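Putative polysaccharide binding proteins (DUF1812) (Bacteroides thetaiotaomicron VPI-5482, PDB 3GF8) is of unknown function but, as a lipoprotein of the FimB/Mfa2 family, probably takes part in fimbrial assembly at the outer membrane and may bind polysaccharide. Local coordinates at residues V74-F79 with N130-G135; D87-T92 with E121-G126; K105-R110 with N178-H183. One frame throughout, in Å; residues are numbered along the deposited sequence.

In the fold
Strand 124-133 ties interactions 1 and 2 together: its end pairs with strand 75-83 in interaction 1, while the residues leading into it, E121 and L123, meet S88 and Y89 in interaction 2, the two centres being about 25 Å apart. Interactions 2 and 3 lie side by side, with about 8 Å between centres, because strands 89-91 and 105-108 are neighbours in a three-stranded antiparallel sheet. They touch through probable hydrogen bonds from Y125 OH to H183 O (2.6 Å) and between D87 O and K109 NZ (2.7 Å). Interaction 1 is remote from interaction 3, with centres about 28 Å and nearest atoms about 7 Å apart. None of the three is tied to a known ligand site.

Interaction 1 (V74-F79 with N130-G135)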
loop_
_atom_site.group_PDB
_atom_site.type_symbol
_atom_site.label_atom_id
_atom_site.label_comp_id
_atom_site.label_asym_id
_atom_site.label_seq_id
_atom_site.Cartn_x
_atom_site.Cartn_y
_atom_site.Cartn_z
ATOM N N VAL A 74 6.571 20.286 -27.927
ATOM C CA VAL A 74 6.002 19.262 -28.760
ATOM C C VAL A 74 6.908 18.050 -28.638
ATOM O O VAL A 74 8.116 18.203 -28.584
ATOM C CB VAL A 74 5.986 19.694 -30.226
ATOM C CG1 VAL A 74 5.564 18.519 -31.138
ATOM C CG2 VAL A 74 5.108 20.919 -30.395
ATOM N N GLY A 75 6.335 16.855 -28.562
ATOM C CA GLY A 75 7.124 15.636 -28.614
ATOM C C GLY A 75 6.437 14.446 -27.988
ATOM O O GLY A 75 5.255 14.517 -27.627
ATOM N N GLN A 76 7.178 13.347 -27.889
ATOM C CA GLN A 76 6.696 12.136 -27.238
ATOM C C GLN A 76 7.413 11.885 -25.908
ATOM O O GLN A 76 8.627 12.055 -25.802
ATOM C CB GLN A 76 6.869 10.955 -28.177
ATOM C CG GLN A 76 5.890 11.039 -29.339
ATOM C CD GLN A 76 6.086 9.934 -30.337
ATOM O OE1 GLN A 76 5.330 8.957 -30.348
ATOM N NE2 GLN A 76 7.110 10.071 -31.188
ATOM N N TYR A 77 6.646 11.459 -24.909
ATOM C CA TYR A 77 7.129 11.348 -23.538
ATOM C C TYR A 77 6.507 10.134 -22.858
ATOM O O TYR A 77 5.500 9.615 -23.318
ATOM C CB TYR A 77 6.725 12.596 -22.743
ATOM C CG TYR A 77 7.160 13.875 -23.389
ATOM C CD1 TYR A 77 8.449 14.376 -23.208
ATOM C CD2 TYR A 77 6.294 14.580 -24.208
ATOM C CE1 TYR A 77 8.846 15.561 -23.825
ATOM C CE2 TYR A 77 6.667 15.751 -24.799
ATOM C CZ TYR A 77 7.938 16.234 -24.630
ATOM O OH TYR A 77 8.279 17.405 -25.239
ATOM N N GLN A 78 7.112 9.696 -21.763
ATOM C CA GLN A 78 6.407 8.862 -20.803
ATOM C C GLN A 78 6.255 9.603 -19.496
ATOM O O GLN A 78 7.171 10.301 -19.078
ATOM C CB GLN A 78 7.123 7.564 -20.583
ATOM C CG GLN A 78 7.217 6.753 -21.837
ATOM C CD GLN A 78 7.800 5.398 -21.591
ATOM O OE1 GLN A 78 8.966 5.269 -21.234
ATOM N NE2 GLN A 78 6.991 4.364 -21.799
ATOM N N PHE A 79 5.068 9.509 -18.893
ATOM C CA PHE A 79 4.818 10.089 -17.584
ATOM C C PHE A 79 4.502 8.964 -16.631
ATOM O O PHE A 79 3.909 7.940 -17.015
ATOM C CB PHE A 79 3.584 11.023 -17.520
ATOM C CG PHE A 79 3.618 12.271 -18.408
ATOM C CD1 PHE A 79 4.737 12.666 -19.123
ATOM C CD2 PHE A 79 2.466 13.079 -18.472
ATOM C CE1 PHE A 79 4.692 13.821 -19.933
ATOM C CE2 PHE A 79 2.407 14.208 -19.250
ATOM C CZ PHE A 79 3.534 14.601 -19.987
ATOM N N ASN A 130 2.197 6.687 -22.166
ATOM C CA ASN A 130 2.874 7.294 -23.312
ATOM C C ASN A 130 2.125 8.525 -23.694
ATOM O O ASN A 130 0.932 8.494 -23.768
ATOM C CB ASN A 130 2.921 6.329 -24.484
ATOM C CG ASN A 130 3.763 5.128 -24.175
ATOM O OD1 ASN A 130 4.962 5.257 -23.916
ATOM N ND2 ASN A 130 3.140 3.943 -24.159
ATOM N N VAL A 131 2.825 9.624 -23.897
ATOM C CA VAL A 131 2.193 10.915 -24.176
ATOM C C VAL A 131 2.752 11.455 -25.494
ATOM O O VAL A 131 3.971 11.545 -25.680
ATOM C CB VAL A 131 2.450 11.914 -23.046
ATOM C CG1 VAL A 131 1.896 13.281 -23.413
ATOM C CG2 VAL A 131 1.821 11.397 -21.768
ATOM N N ASN A 132 1.857 11.772 -26.426
ATOM C CA ASN A 132 2.258 12.348 -27.703
ATOM C C ASN A 132 1.586 13.694 -27.761
ATOM O O ASN A 132 0.376 13.750 -27.807
ATOM C CB ASN A 132 1.815 11.452 -28.858
ATOM C CG ASN A 132 2.203 12.008 -30.235
ATOM O OD1 ASN A 132 2.613 13.169 -30.377
ATOM N ND2 ASN A 132 2.067 11.167 -31.260
ATOM N N PHE A 133 2.379 14.765 -27.718
ATOM C CA PHE A 133 1.876 16.132 -27.691
ATOM C C PHE A 133 2.445 16.870 -28.906
ATOM O O PHE A 133 3.658 17.080 -28.996
ATOM C CB PHE A 133 2.341 16.808 -26.397
ATOM C CG PHE A 133 1.900 18.247 -26.231
ATOM C CD1 PHE A 133 0.548 18.577 -26.153
ATOM C CD2 PHE A 133 2.844 19.265 -26.077
ATOM C CE1 PHE A 133 0.128 19.894 -25.975
ATOM C CE2 PHE A 133 2.433 20.585 -25.894
ATOM C CZ PHE A 133 1.059 20.895 -25.840
ATOM N N ASP A 134 1.581 17.279 -29.830
ATOM C CA ASP A 134 2.063 18.005 -31.013
ATOM C C ASP A 134 1.855 19.518 -30.971
ATOM O O ASP A 134 2.188 20.211 -31.926
ATOM C CB ASP A 134 1.481 17.407 -32.294
ATOM C CG ASP A 134 -0.010 17.609 -32.435
ATOM O OD1 ASP A 134 -0.606 18.526 -31.822
ATOM O OD2 ASP A 134 -0.575 16.829 -33.216
ATOM N N GLY A 135 1.300 20.029 -29.879
ATOM C CA GLY A 135 1.112 21.468 -29.725
ATOM C C GLY A 135 -0.053 22.107 -30.459
ATOM O O GLY A 135 -0.283 23.309 -30.305
#
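V131 projects from strand 130-133 onto the same face of the sheet as Y77 and ends beneath the ring of F79. Its CB lies 3.8 Å from Y77 O, the carbonyl that also accepts the V131 N-H. From there the side chain forks. CG1, anti to the backbone N (chi1 175°), reaches the far end of the ring at F79 CZ, 4.0 Å away. CG2 takes the position anti to the carbonyl carbon, which sets it over the ring centre, 3.7 Å from the F79 centroid and only 10° off the ring normal, a clear CH-pi contact. L16, V18 and I143 also pack on F79, so the methyl joins an apolar cluster. The backbone frame is a regular antiparallel pairing within the β-sandwich expected of this fimbrillin family, which belongs to the transthyretin clan. Y77 and V131 form one hydrogen-bonded pair (Y77 N to V131 O 2.8 Å), and G75 and F133 form the next (G75 N to F133 O 2.7 Å, F133 N to G75 O 2.9 Å). At the backbone angles of G75, a CB would run into the V74 carbonyl and be crowded by Y77 OH, which bonds to P73 O. The non-hydrogen-bonded pairs Q76-N132 and Q78-N130 turn to the more exposed face. There Q78 NE2 donates to N130 OD1 at 3.1 Å along a bent path, although the two amide planes are only 6° apart. Past the last pair, V74 lays its CG1 methyl 3.2 Å from F133 O.

Interaction 2 (D87-T92 with E121-G126); sequences DSYDIT and ETLWYG
E121 folds its carboxylate back against S88 and Y89, and both of its oxygens are used. OE2 accepts the S88 backbone N-H at 3.0 Å and a nearly straight 167°, through the lone pair on the side of the other oxygen, and it also accepts from R86 N. D87 N is almost as near, 3.1 Å from E121 OE2, but its angle is too poor for a hydrogen bond. OE1 takes the hydroxyl proton of S88 OG at 2.5 Å, again on the syn side, though the hydroxyl stands 30° out of the carboxylate plane. With three donors directed at it, the group is likely to be held in its charged form. The bend at chi2 (-84°) turns the chain back so that the acid can meet this turn of backbone. Cut back to an alanine here, the side chain would no longer offer the carboxylate, and the S88 hydroxyl and the amides of S88 and R86 would probably lose their acceptor, with a gap beside the Y89 ring. In the fold, these bonds fasten the start of strand 89-91, at the edge of a three-stranded antiparallel sheet, to the segment leading into strand 124-133, which pairs with strands 75-83 and 139-158. Y89 bridges the two segments: its OH donates to E121 O at 2.6 Å, approaching almost along the C=O axis, and that oxygen lies in the plane of the ring at its edge. L123 CD2 covers one ring face, 4.0 Å above the plane and offset toward the rim, while S88 CB sits over the centre of the opposite face. L106 and L108 also touch this buried ring. Farther along, the L123 amide is satisfied by T149 OG1 of strand 139-158.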
loop_
_atom_site.group_PDB
_atom_site.type_symbol
_atom_site.label_atom_id
_atom_site.label_comp_id
_atom_site.label_asym_id
_atom_site.label_seq_id
_atom_site.Cartn_x
_atom_site.Cartn_y
_atom_site.Cartn_z
ATOM N N ASP A 87 7.951 12.289 4.195
ATOM C CA ASP A 87 9.119 11.909 4.983
ATOM C C ASP A 87 9.399 10.442 5.159
ATOM O O ASP A 87 10.503 10.103 5.542
ATOM C CB ASP A 87 9.044 12.524 6.358
ATOM C CG ASP A 87 9.199 14.016 6.309
ATOM O OD1 ASP A 87 9.934 14.498 5.413
ATOM O OD2 ASP A 87 8.580 14.712 7.151
ATOM N N SER A 88 8.445 9.564 4.893
ATOM C CA SER A 88 8.691 8.140 5.105
ATOM C C SER A 88 9.546 7.506 4.044
ATOM O O SER A 88 10.127 6.428 4.277
ATOM C CB SER A 88 7.401 7.352 5.218
ATOM O OG SER A 88 6.617 7.843 6.286
ATOM N N TYR A 89 9.673 8.171 2.900
ATOM C CA TYR A 89 10.240 7.525 1.744
ATOM C C TYR A 89 11.393 8.331 1.185
ATOM O O TYR A 89 11.328 9.548 1.178
ATOM C CB TYR A 89 9.160 7.398 0.680
ATOM C CG TYR A 89 7.842 6.932 1.217
ATOM C CD1 TYR A 89 7.642 5.600 1.505
ATOM C CD2 TYR A 89 6.790 7.807 1.431
ATOM C CE1 TYR A 89 6.441 5.127 1.993
ATOM C CE2 TYR A 89 5.564 7.336 1.908
ATOM C CZ TYR A 89 5.399 5.986 2.186
ATOM O OH TYR A 89 4.204 5.452 2.695
ATOM N N ASP A 90 12.434 7.631 0.725
ATOM C CA ASP A 90 13.442 8.219 -0.167
ATOM C C ASP A 90 13.166 7.789 -1.570
ATOM O O ASP A 90 13.104 6.584 -1.845
ATOM C CB ASP A 90 14.864 7.765 0.196
ATOM C CG ASP A 90 15.312 8.308 1.552
ATOM O OD1 ASP A 90 15.182 9.539 1.807
ATOM O OD2 ASP A 90 15.764 7.491 2.371
ATOM N N ILE A 91 13.034 8.765 -2.456
ATOM C CA ILE A 91 12.898 8.505 -3.878
ATOM C C ILE A 91 14.222 8.949 -4.483
ATOM O O ILE A 91 14.680 10.050 -4.220
ATOM C CB ILE A 91 11.730 9.300 -4.501
ATOM C CG1 ILE A 91 10.401 8.989 -3.761
ATOM C CG2 ILE A 91 11.628 8.997 -6.007
ATOM C CD1 ILE A 91 9.203 10.006 -4.053
ATOM N N THR A 92 14.858 8.096 -5.271
ATOM C CA THR A 92 16.139 8.453 -5.891
ATOM C C THR A 92 16.017 9.770 -6.679
ATOM O O THR A 92 14.958 10.069 -7.268
ATOM C CB THR A 92 16.646 7.321 -6.804
ATOM O OG1 THR A 92 15.608 6.932 -7.668
ATOM C CG2 THR A 92 17.028 6.057 -6.001
ATOM N N GLU A 121 2.505 8.014 5.909
ATOM C CA GLU A 121 1.623 8.760 5.005
ATOM C C GLU A 121 1.354 7.896 3.765
ATOM O O GLU A 121 2.263 7.166 3.247
ATOM C CB GLU A 121 2.216 10.128 4.643
ATOM C CG GLU A 121 3.404 10.113 3.675
ATOM C CD GLU A 121 4.768 9.880 4.311
ATOM O OE1 GLU A 121 4.853 9.484 5.480
ATOM O OE2 GLU A 121 5.791 10.106 3.619
ATOM N N THR A 122 0.096 7.917 3.343
ATOM C CA THR A 122 -0.402 7.009 2.334
ATOM C C THR A 122 0.275 7.319 1.016
ATOM O O THR A 122 0.456 8.502 0.646
ATOM C CB THR A 122 -1.918 7.096 2.198
ATOM O OG1 THR A 122 -2.489 6.636 3.419
ATOM C CG2 THR A 122 -2.441 6.237 1.017
ATOM N N LEU A 123 0.692 6.226 0.370
ATOM C CA LEU A 123 1.470 6.268 -0.836
ATOM C C LEU A 123 0.671 5.696 -2.022
ATOM O O LEU A 123 0.113 4.595 -1.911
ATOM C CB LEU A 123 2.742 5.444 -0.650
ATOM C CG LEU A 123 3.688 5.470 -1.843
ATOM C CD1 LEU A 123 4.283 6.875 -1.984
ATOM C CD2 LEU A 123 4.767 4.411 -1.652
ATOM N N TRP A 124 0.615 6.454 -3.123
ATOM C CA TRP A 124 0.019 5.963 -4.382
ATOM C C TRP A 124 1.033 5.961 -5.517
ATOM O O TRP A 124 1.866 6.873 -5.626
ATOM C CB TRP A 124 -1.180 6.825 -4.837
ATOM C CG TRP A 124 -2.407 6.796 -3.977
ATOM C CD1 TRP A 124 -3.510 6.015 -4.153
ATOM C CD2 TRP A 124 -2.687 7.635 -2.842
ATOM N NE1 TRP A 124 -4.452 6.300 -3.185
ATOM C CE2 TRP A 124 -3.971 7.282 -2.365
ATOM C CE3 TRP A 124 -1.975 8.631 -2.171
ATOM C CZ2 TRP A 124 -4.548 7.885 -1.238
ATOM C CZ3 TRP A 124 -2.559 9.239 -1.050
ATOM C CH2 TRP A 124 -3.837 8.865 -0.609
ATOM N N TYR A 125 0.926 4.938 -6.372
ATOM C CA TYR A 125 1.755 4.787 -7.567
ATOM C C TYR A 125 0.950 5.207 -8.787
ATOM O O TYR A 125 -0.214 4.839 -8.937
ATOM C CB TYR A 125 2.214 3.336 -7.697
ATOM C CG TYR A 125 2.858 3.049 -9.017
ATOM C CD1 TYR A 125 4.164 3.460 -9.277
ATOM C CD2 TYR A 125 2.166 2.369 -10.022
ATOM C CE1 TYR A 125 4.766 3.205 -10.504
ATOM C CE2 TYR A 125 2.760 2.098 -11.250
ATOM C CZ TYR A 125 4.055 2.536 -11.498
ATOM O OH TYR A 125 4.635 2.295 -12.712
ATOM N N GLY A 126 1.564 6.019 -9.643
ATOM C CA GLY A 126 0.911 6.525 -10.835
ATOM C C GLY A 126 1.482 5.772 -11.989
ATOM O O GLY A 126 2.674 5.893 -12.261
#

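Interaction 3 (K105-R110 with N178-H183)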
loop_
_atom_site.group_PDB
_atom_site.type_symbol
_atom_site.label_atom_id
_atom_site.label_comp_id
_atom_site.label_asym_id
_atom_site.label_seq_id
_atom_site.Cartn_x
_atom_site.Cartn_y
_atom_site.Cartn_z
ATOM N N LYS A 105 13.594 4.797 -7.964
ATOM C CA LYS A 105 13.240 3.796 -6.976
ATOM C C LYS A 105 12.776 4.524 -5.737
ATOM O O LYS A 105 13.263 5.591 -5.446
ATOM C CB LYS A 105 14.451 2.954 -6.648
ATOM C CG LYS A 105 15.129 2.359 -7.874
ATOM C CD LYS A 105 16.300 1.506 -7.488
ATOM C CE LYS A 105 16.807 0.777 -8.696
ATOM N NZ LYS A 105 18.165 0.345 -8.458
ATOM N N LEU A 106 11.849 3.920 -5.008
ATOM C CA LEU A 106 11.304 4.493 -3.798
ATOM C C LEU A 106 11.614 3.471 -2.717
ATOM O O LEU A 106 11.387 2.267 -2.890
ATOM C CB LEU A 106 9.821 4.744 -3.964
ATOM C CG LEU A 106 9.026 5.375 -2.796
ATOM C CD1 LEU A 106 7.847 6.182 -3.286
ATOM C CD2 LEU A 106 8.546 4.321 -1.864
ATOM N N LYS A 107 12.191 3.937 -1.621
ATOM C CA LYS A 107 12.521 3.033 -0.530
ATOM C C LYS A 107 11.925 3.550 0.770
ATOM O O LYS A 107 12.090 4.715 1.114
ATOM C CB LYS A 107 14.032 2.837 -0.433
ATOM C CG LYS A 107 14.407 1.889 0.667
ATOM C CD LYS A 107 15.896 1.758 0.849
ATOM C CE LYS A 107 16.435 0.540 0.101
ATOM N NZ LYS A 107 17.911 0.419 0.210
ATOM N N LEU A 108 11.174 2.700 1.472
ATOM C CA LEU A 108 10.694 3.045 2.817
ATOM C C LEU A 108 11.917 3.184 3.721
ATOM O O LEU A 108 12.785 2.311 3.723
ATOM C CB LEU A 108 9.768 1.949 3.364
ATOM C CG LEU A 108 9.212 2.046 4.780
ATOM C CD1 LEU A 108 8.337 3.279 4.962
ATOM C CD2 LEU A 108 8.420 0.733 5.155
ATOM N N LYS A 109 12.010 4.296 4.448
ATOM C CA LYS A 109 13.122 4.529 5.343
ATOM C C LYS A 109 13.053 3.570 6.511
ATOM O O LYS A 109 11.961 3.305 7.048
ATOM C CB LYS A 109 13.081 5.971 5.864
ATOM C CG LYS A 109 13.362 7.028 4.764
ATOM C CD LYS A 109 13.411 8.406 5.407
ATOM C CE LYS A 109 13.472 9.540 4.433
ATOM N NZ LYS A 109 13.039 10.809 5.098
ATOM N N ARG A 110 14.212 3.042 6.889
ATOM C CA ARG A 110 14.355 2.200 8.081
ATOM C C ARG A 110 15.699 2.426 8.779
ATOM O O ARG A 110 16.663 2.872 8.189
ATOM C CB ARG A 110 14.158 0.717 7.780
ATOM C CG ARG A 110 15.378 -0.004 7.119
ATOM C CD ARG A 110 15.814 0.676 5.814
ATOM N NE ARG A 110 14.785 0.599 4.770
ATOM C CZ ARG A 110 14.711 -0.364 3.841
ATOM N NH1 ARG A 110 15.605 -1.349 3.816
ATOM N NH2 ARG A 110 13.728 -0.352 2.933
ATOM N N ASN A 178 9.024 -5.800 1.273
ATOM C CA ASN A 178 8.241 -5.038 0.321
ATOM C C ASN A 178 8.502 -3.547 0.406
ATOM O O ASN A 178 7.693 -2.778 -0.062
ATOM C CB ASN A 178 6.725 -5.321 0.499
ATOM C CG ASN A 178 6.203 -5.028 1.899
ATOM O OD1 ASN A 178 6.954 -4.793 2.841
ATOM N ND2 ASN A 178 4.885 -5.058 2.041
ATOM N N GLY A 179 9.654 -3.143 0.935
ATOM C CA GLY A 179 9.931 -1.727 1.170
ATOM C C GLY A 179 10.702 -1.011 0.069
ATOM O O GLY A 179 11.125 0.138 0.271
ATOM N N HIS A 180 10.881 -1.643 -1.094
ATOM C CA HIS A 180 11.684 -1.024 -2.182
ATOM C C HIS A 180 10.952 -1.180 -3.529
ATOM O O HIS A 180 10.874 -2.274 -4.079
ATOM C CB HIS A 180 13.081 -1.657 -2.228
ATOM C CG HIS A 180 14.127 -0.825 -2.902
ATOM N ND1 HIS A 180 15.345 -1.347 -3.281
ATOM C CD2 HIS A 180 14.139 0.478 -3.278
ATOM C CE1 HIS A 180 16.074 -0.390 -3.828
ATOM N NE2 HIS A 180 15.360 0.722 -3.856
ATOM N N LEU A 181 10.381 -0.089 -4.030
ATOM C CA LEU A 181 9.526 -0.158 -5.215
ATOM C C LEU A 181 10.224 0.450 -6.434
ATOM O O LEU A 181 10.746 1.540 -6.374
ATOM C CB LEU A 181 8.191 0.542 -4.949
ATOM C CG LEU A 181 7.422 -0.006 -3.741
ATOM C CD1 LEU A 181 6.152 0.755 -3.509
ATOM C CD2 LEU A 181 7.201 -1.545 -3.897
ATOM N N GLY A 182 10.190 -0.271 -7.544
ATOM C CA GLY A 182 10.703 0.226 -8.805
ATOM C C GLY A 182 9.737 1.155 -9.506
ATOM O O GLY A 182 8.588 1.337 -9.076
ATOM N N HIS A 183 10.199 1.725 -10.616
ATOM C CA HIS A 183 9.391 2.671 -11.424
ATOM C C HIS A 183 8.110 2.049 -11.992
ATOM O O HIS A 183 7.182 2.775 -12.398
ATOM C CB HIS A 183 10.219 3.161 -12.618
ATOM C CG HIS A 183 10.425 2.100 -13.642
ATOM N ND1 HIS A 183 11.424 1.150 -13.537
ATOM C CD2 HIS A 183 9.718 1.793 -14.750
ATOM C CE1 HIS A 183 11.344 0.329 -14.568
ATOM N NE2 HIS A 183 10.312 0.694 -15.314
#
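G179 opens the pairing: its carbonyl accepts L108 N at 2.8 Å. R110 NH2 also lies near G179 O, but at 3.8 Å this is proximity alone. The arginine instead curls back onto its own strand, where NE and NH2 both donate to L108 O in the guanidinium plane, and NH2 makes a salt bridge with D190. Next comes H180, whose CG is anti to the backbone N (chi1 -159°), a setting that swings the imidazole across to strand 105-108. K107 CE stands over the ring centre, 3.9 Å from the H180 centroid and 2° off the normal, a CH-pi contact. At the ring edge, H180 CD2 comes within 3.3 Å of L106 O. H180 NE2 lies 3.7 Å from K105 CB. The other nitrogen, ND1, is hydrogen-bonded to D189 O, which, with K107 CE over the face, is likely to restrain the ring's rotation. Here strand 180-182 forms one border of a three-stranded antiparallel sheet whose central strand is 105-108 and whose other border is 89-91. L181 then forms the hydrogen-bonded pair with L106: L181 N donates to L106 O at 2.8 Å, and L106 N returns a bond of 3.0 Å to L181 O. Both leucine side chains leave on the face opposite the histidine and lysines, and there each packs against W82 of strand 75-83.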